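PDB 4PEV: membrane lipoprotein family protein from Aeropyrum pernix, which probably captures adenosine and related nucleosides outside the cell and delivers them to an ABC transporter for uptake. Local coordinates for residues A170-N175 against W372-G377; S284-D289 against E337-F342. One frame throughout, in Å; residues are numbered along the deposited sequence.

Both contacts belong to the lobe built round the mixed sheet that contains strand 277-282, one of the two lobes of a periplasmic-binding-protein fold, and interaction 2 is nested within the chain loop that interaction 1 closes. Their centres lie 21 Å apart and their nearest atoms about 9 Å, without touching. Helix 358-372 bridges the gap: it covers Glu286 and Ile339 of interaction 2, then ends at Trp372 in interaction 1. Interaction 2 is the nearer to the pocket. Phe342 has its side chain about 8 Å from that of the adenosine-binding Asp282 and about 13 Å from the bound adenosine, whereas interaction 1 lies away from the binding residues.

Interaction 1. Residues A170-N175 against W372-G377; sequences AADIAN and WISNDG
Asp172 of helix 159-181 holds the turn between helices 358-372 and 375-389 by its carboxylate, gripping Ser374, the N-cap of the second of these helices. With CG anti to the backbone N (chi1 180°), the carboxylate leaves its own helix and reaches the cap, where each oxygen takes a different bond from the same residue. OD1 accepts from Ser374 OG at 2.8 Å, on the syn side but tilted somewhat out of the carboxylate plane. OD2 takes the Ser374 backbone N at 2.9 Å through its syn lone pair, in a rather bent bond (137° at the hydrogen). Gripped at both oxygens, the carboxylate has little freedom to rotate. Its CG also lies 4.0 Å from Gly377 CA in the first turn of the capped helix, where the amide dipoles would probably favour the negative charge. Being buried, the group is further served by weak hydrogen bonds from Tyr212 and Asn176.

Next to this polar grip runs an apolar one. Ile173 and Ile373 cross obliquely, their CG1 atoms 4.0 Å apart. While Ile373 CG1, anti to its carbonyl carbon, meets Ile173, its CG2 branch turns the other way, to 3.6 Å from Asp172 OD2, so this isoleucine touches both main side chains of the facing helix. Ile173 CG1 also lies 3.4 Å from Trp372 O, the carbonyl to which Asn176 donates. On the sheet side, Ile173 rests on Val250 and Phe277, so the interhelix turn is fixed against a helix that itself packs on strands 248-254 and 277-282. Ser374 OG works in both directions: while donating to Asp172 OD1, it accepts the capping bond from Gly377 N at 3.2 Å, nearly straight at 160°.

Interaction 2. Residues S284-D289 against E337-F342; sequences SQEWYD and EIIRYF
One water is gripped by Ser284, Trp287 and Ile339: it donates to Ser284 OG at 2.7 Å and to Ile339 O at 2.9 Å, and accepts from Trp287 N. It thereby ties the loop to the helix carbonyl. Ser284 OG donates a hydrogen bond to Glu286 OE1 at 2.8 Å, meeting it from above the carboxylate plane; OE1 also bonds Ser296. Bent at chi2 (90°), Glu286 crosses Ile339 at about a right angle, with OE2 lying 3.8 Å from Ile339 CG1 while forming a salt bridge with Arg369 and a hydrogen bond with Ser334. Cutting Glu286 back to an alanine would remove the carboxylate, and is likely to cost Arg369 this salt bridge and Ser284 OG this acceptor. Phe342 turns one ring face to Ser284 N, which sits 3.9 Å above its plane toward the rim, and Tyr341 CD2 covers the opposite face. The CB of Phe342 meets Trp287 CD1 at 4.1 Å. The loop leaving strand 277-282 is thus packed against helix 336-348, with helix 358-372 covering Glu286 and Ile339, and Met72 of helix 69-84 meeting Phe342.

Interaction 1. Residues A170-N175 against W372-G377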
loop_
_atom_site.group_PDB
_atom_site.type_symbol
_atom_site.label_atom_id
_atom_site.label_comp_id
_atom_site.label_asym_id
_atom_site.label_seq_id
_atom_site.Cartn_x
_atom_site.Cartn_y
_atom_site.Cartn_z
ATOM N N ALA C 170 -8.441 -12.877 0.235
ATOM C CA ALA C 170 -9.760 -12.292 0.170
ATOM C C ALA C 170 -10.699 -13.220 -0.576
ATOM O O ALA C 170 -11.863 -13.337 -0.234
ATOM C CB ALA C 170 -9.693 -10.935 -0.507
ATOM N N ALA C 171 -10.197 -13.886 -1.601
ATOM C CA ALA C 171 -10.997 -14.892 -2.280
ATOM C C ALA C 171 -11.386 -15.986 -1.309
ATOM O O ALA C 171 -12.479 -16.534 -1.396
ATOM C CB ALA C 171 -10.240 -15.492 -3.459
ATOM N N ASP C 172 -10.488 -16.296 -0.386
ATOM C CA ASP C 172 -10.708 -17.381 0.552
ATOM C C ASP C 172 -11.690 -16.991 1.624
ATOM O O ASP C 172 -12.541 -17.792 2.005
ATOM C CB ASP C 172 -9.398 -17.811 1.207
ATOM C CG ASP C 172 -9.590 -18.943 2.193
ATOM O OD1 ASP C 172 -10.022 -20.058 1.783
ATOM O OD2 ASP C 172 -9.307 -18.704 3.391
ATOM N N ILE C 173 -11.570 -15.766 2.116
ATOM C CA ILE C 173 -12.483 -15.262 3.133
ATOM C C ILE C 173 -13.879 -15.134 2.558
ATOM O O ILE C 173 -14.855 -15.403 3.244
ATOM C CB ILE C 173 -12.037 -13.900 3.666
ATOM C CG1 ILE C 173 -10.733 -14.044 4.448
ATOM C CG2 ILE C 173 -13.117 -13.284 4.548
ATOM C CD1 ILE C 173 -10.135 -12.720 4.898
ATOM N N ALA C 174 -13.974 -14.736 1.297
ATOM C CA ALA C 174 -15.263 -14.587 0.637
ATOM C C ALA C 174 -15.907 -15.950 0.384
ATOM O O ALA C 174 -17.114 -16.129 0.546
ATOM C CB ALA C 174 -15.083 -13.838 -0.668
ATOM N N ASN C 175 -15.092 -16.911 -0.026
ATOM C CA ASN C 175 -15.520 -18.297 -0.109
ATOM C C ASN C 175 -16.085 -18.829 1.211
ATOM O O ASN C 175 -17.161 -19.434 1.233
ATOM C CB ASN C 175 -14.340 -19.164 -0.532
ATOM C CG ASN C 175 -14.766 -20.500 -1.089
ATOM O OD1 ASN C 175 -15.872 -20.634 -1.614
ATOM N ND2 ASN C 175 -13.881 -21.491 -1.001
ATOM N N TRP C 372 -11.850 -17.375 9.911
ATOM C CA TRP C 372 -12.256 -16.994 8.547
ATOM C C TRP C 372 -11.210 -17.142 7.455
ATOM O O TRP C 372 -11.480 -16.805 6.305
ATOM C CB TRP C 372 -12.783 -15.568 8.541
ATOM C CG TRP C 372 -14.021 -15.418 9.325
ATOM C CD1 TRP C 372 -14.129 -14.894 10.562
ATOM C CD2 TRP C 372 -15.341 -15.799 8.930
ATOM N NE1 TRP C 372 -15.436 -14.911 10.976
ATOM C CE2 TRP C 372 -16.204 -15.464 9.990
ATOM C CE3 TRP C 372 -15.878 -16.384 7.782
ATOM C CZ2 TRP C 372 -17.584 -15.700 9.948
ATOM C CZ3 TRP C 372 -17.250 -16.629 7.737
ATOM C CH2 TRP C 372 -18.089 -16.285 8.818
ATOM N N ILE C 373 -10.031 -17.647 7.786
ATOM C CA ILE C 373 -9.039 -17.941 6.762
ATOM C C ILE C 373 -8.685 -19.424 6.872
ATOM O O ILE C 373 -8.033 -19.836 7.809
ATOM C CB ILE C 373 -7.781 -17.038 6.886
ATOM C CG1 ILE C 373 -8.182 -15.555 7.066
ATOM C CG2 ILE C 373 -6.879 -17.199 5.661
ATOM C CD1 ILE C 373 -7.045 -14.544 6.936
ATOM N N SER C 374 -9.135 -20.217 5.907
ATOM C CA SER C 374 -8.860 -21.659 5.883
ATOM C C SER C 374 -7.368 -21.951 5.701
ATOM O O SER C 374 -6.590 -21.072 5.287
ATOM C CB SER C 374 -9.648 -22.332 4.747
ATOM O OG SER C 374 -9.094 -22.028 3.466
ATOM N N ASN C 375 -6.975 -23.191 6.003
ATOM C CA ASN C 375 -5.586 -23.640 5.821
ATOM C C ASN C 375 -5.185 -23.719 4.353
ATOM O O ASN C 375 -4.008 -23.621 4.031
ATOM C CB ASN C 375 -5.373 -24.993 6.497
ATOM C CG ASN C 375 -5.379 -24.893 8.009
ATOM O OD1 ASN C 375 -5.057 -23.852 8.582
ATOM N ND2 ASN C 375 -5.736 -25.980 8.667
ATOM N N ASP C 376 -6.174 -23.919 3.479
ATOM C CA ASP C 376 -5.972 -23.879 2.036
ATOM C C ASP C 376 -5.569 -22.489 1.596
ATOM O O ASP C 376 -4.717 -22.347 0.724
ATOM C CB ASP C 376 -7.248 -24.281 1.293
ATOM C CG ASP C 376 -7.575 -25.760 1.432
ATOM O OD1 ASP C 376 -6.650 -26.603 1.366
ATOM O OD2 ASP C 376 -8.773 -26.080 1.605
ATOM N N GLY C 377 -6.201 -21.473 2.189
ATOM C CA GLY C 377 -5.809 -20.079 2.000
ATOM C C GLY C 377 -4.325 -19.868 2.258
ATOM O O GLY C 377 -3.617 -19.298 1.409
#

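Interaction 2. Residues S284-D289 against E337-F342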
loop_
_atom_site.group_PDB
_atom_site.type_symbol
_atom_site.label_atom_id
_atom_site.label_comp_id
_atom_site.label_asym_id
_atom_site.label_seq_id
_atom_site.Cartn_x
_atom_site.Cartn_y
_atom_site.Cartn_z
ATOM N N SER C 284 0.300 -1.830 9.005
ATOM C CA SER C 284 -0.697 -2.713 9.598
ATOM C C SER C 284 -1.729 -1.803 10.236
ATOM O O SER C 284 -1.398 -1.063 11.169
ATOM C CB SER C 284 -0.100 -3.646 10.669
ATOM O OG SER C 284 -0.958 -3.757 11.813
ATOM N N GLN C 285 -2.965 -1.890 9.754
ATOM C CA GLN C 285 -4.031 -1.007 10.211
ATOM C C GLN C 285 -5.106 -1.721 11.045
ATOM O O GLN C 285 -6.170 -1.156 11.290
ATOM C CB GLN C 285 -4.656 -0.309 9.005
ATOM C CG GLN C 285 -3.666 0.554 8.242
ATOM C CD GLN C 285 -4.242 1.090 6.948
ATOM O OE1 GLN C 285 -4.501 0.342 6.012
ATOM N NE2 GLN C 285 -4.442 2.386 6.891
ATOM N N GLU C 286 -4.807 -2.942 11.498
ATOM C CA GLU C 286 -5.778 -3.772 12.213
ATOM C C GLU C 286 -6.266 -3.065 13.463
ATOM O O GLU C 286 -7.443 -3.127 13.822
ATOM C CB GLU C 286 -5.166 -5.135 12.577
ATOM C CG GLU C 286 -5.026 -6.116 11.399
ATOM C CD GLU C 286 -3.710 -6.024 10.643
ATOM O OE1 GLU C 286 -3.155 -4.916 10.509
ATOM O OE2 GLU C 286 -3.246 -7.073 10.153
ATOM N N TRP C 287 -5.341 -2.379 14.118
ATOM C CA TRP C 287 -5.630 -1.612 15.330
ATOM C C TRP C 287 -6.795 -0.651 15.187
ATOM O O TRP C 287 -7.417 -0.307 16.179
ATOM C CB TRP C 287 -4.378 -0.824 15.769
ATOM C CG TRP C 287 -3.979 0.217 14.795
ATOM C CD1 TRP C 287 -3.080 0.091 13.798
ATOM C CD2 TRP C 287 -4.513 1.542 14.700
ATOM N NE1 TRP C 287 -3.010 1.253 13.087
ATOM C CE2 TRP C 287 -3.877 2.163 13.624
ATOM C CE3 TRP C 287 -5.467 2.267 15.444
ATOM C CZ2 TRP C 287 -4.150 3.470 13.252
ATOM C CZ3 TRP C 287 -5.744 3.564 15.081
ATOM C CH2 TRP C 287 -5.085 4.157 13.988
ATOM N N TYR C 288 -7.079 -0.189 13.974
ATOM C CA TYR C 288 -8.152 0.794 13.789
ATOM C C TYR C 288 -9.517 0.184 14.183
ATOM O O TYR C 288 -10.299 0.811 14.903
ATOM C CB TYR C 288 -8.137 1.382 12.363
ATOM C CG TYR C 288 -9.179 2.462 12.109
ATOM C CD1 TYR C 288 -8.970 3.778 12.512
ATOM C CD2 TYR C 288 -10.372 2.160 11.458
ATOM C CE1 TYR C 288 -9.918 4.761 12.279
ATOM C CE2 TYR C 288 -11.330 3.132 11.222
ATOM C CZ TYR C 288 -11.099 4.433 11.633
ATOM O OH TYR C 288 -12.064 5.390 11.389
ATOM N N ASP C 289 -9.772 -1.041 13.723
ATOM C CA ASP C 289 -10.875 -1.870 14.229
ATOM C C ASP C 289 -10.556 -3.326 13.951
ATOM O O ASP C 289 -10.674 -3.769 12.817
ATOM C CB ASP C 289 -12.228 -1.525 13.602
ATOM C CG ASP C 289 -13.331 -2.492 14.039
ATOM O OD1 ASP C 289 -13.293 -3.029 15.172
ATOM O OD2 ASP C 289 -14.240 -2.738 13.239
ATOM N N GLU C 337 3.789 -9.558 15.633
ATOM C CA GLU C 337 4.633 -8.503 16.178
ATOM C C GLU C 337 4.394 -7.160 15.477
ATOM O O GLU C 337 4.345 -6.115 16.129
ATOM C CB GLU C 337 6.114 -8.916 16.149
ATOM C CG GLU C 337 6.887 -8.562 14.891
ATOM C CD GLU C 337 8.389 -8.619 15.110
ATOM O OE1 GLU C 337 8.890 -9.693 15.518
ATOM O OE2 GLU C 337 9.067 -7.590 14.877
ATOM N N ILE C 338 4.213 -7.210 14.159
ATOM C CA ILE C 338 3.977 -6.011 13.345
ATOM C C ILE C 338 2.639 -5.373 13.776
ATOM O O ILE C 338 2.531 -4.156 13.903
ATOM C CB ILE C 338 3.930 -6.307 11.817
ATOM C CG1 ILE C 338 5.032 -7.287 11.346
ATOM C CG2 ILE C 338 4.009 -5.011 11.033
ATOM C CD1 ILE C 338 6.347 -6.675 10.891
ATOM N N ILE C 339 1.638 -6.216 14.019
ATOM C CA ILE C 339 0.325 -5.771 14.472
ATOM C C ILE C 339 0.409 -5.051 15.807
ATOM O O ILE C 339 -0.199 -3.992 15.984
ATOM C CB ILE C 339 -0.656 -6.957 14.609
ATOM C CG1 ILE C 339 -1.024 -7.488 13.231
ATOM C CG2 ILE C 339 -1.942 -6.548 15.318
ATOM C CD1 ILE C 339 -1.674 -8.850 13.259
ATOM N N ARG C 340 1.164 -5.635 16.736
ATOM C CA ARG C 340 1.309 -5.064 18.067
ATOM C C ARG C 340 2.141 -3.781 17.996
ATOM O O ARG C 340 1.855 -2.829 18.700
ATOM C CB ARG C 340 1.941 -6.077 19.034
ATOM C CG ARG C 340 1.933 -5.628 20.499
ATOM C CD ARG C 340 2.474 -6.677 21.476
ATOM N NE ARG C 340 3.169 -7.789 20.809
ATOM C CZ ARG C 340 2.739 -9.058 20.755
ATOM N NH1 ARG C 340 1.599 -9.426 21.344
ATOM N NH2 ARG C 340 3.462 -9.981 20.111
ATOM N N TYR C 341 3.150 -3.745 17.133
ATOM C CA TYR C 341 4.009 -2.563 17.010
ATOM C C TYR C 341 3.259 -1.288 16.637
ATOM O O TYR C 341 3.482 -0.218 17.225
ATOM C CB TYR C 341 5.082 -2.829 15.971
ATOM C CG TYR C 341 5.910 -1.635 15.591
ATOM C CD1 TYR C 341 6.965 -1.207 16.394
ATOM C CD2 TYR C 341 5.676 -0.962 14.397
ATOM C CE1 TYR C 341 7.751 -0.124 16.025
ATOM C CE2 TYR C 341 6.455 0.111 14.013
ATOM C CZ TYR C 341 7.486 0.533 14.829
ATOM O OH TYR C 341 8.251 1.605 14.433
ATOM N N PHE C 342 2.375 -1.408 15.647
ATOM C CA PHE C 342 1.586 -0.270 15.188
ATOM C C PHE C 342 0.493 0.021 16.150
ATOM O O PHE C 342 0.088 1.161 16.279
ATOM C CB PHE C 342 1.020 -0.512 13.797
ATOM C CG PHE C 342 2.048 -0.390 12.736
ATOM C CD1 PHE C 342 2.488 0.858 12.345
ATOM C CD2 PHE C 342 2.626 -1.518 12.181
ATOM C CE1 PHE C 342 3.473 0.984 11.390
ATOM C CE2 PHE C 342 3.609 -1.408 11.215
ATOM C CZ PHE C 342 4.034 -0.150 10.818
HETATM O O HOH W 1 -2.222 -3.071 14.047
#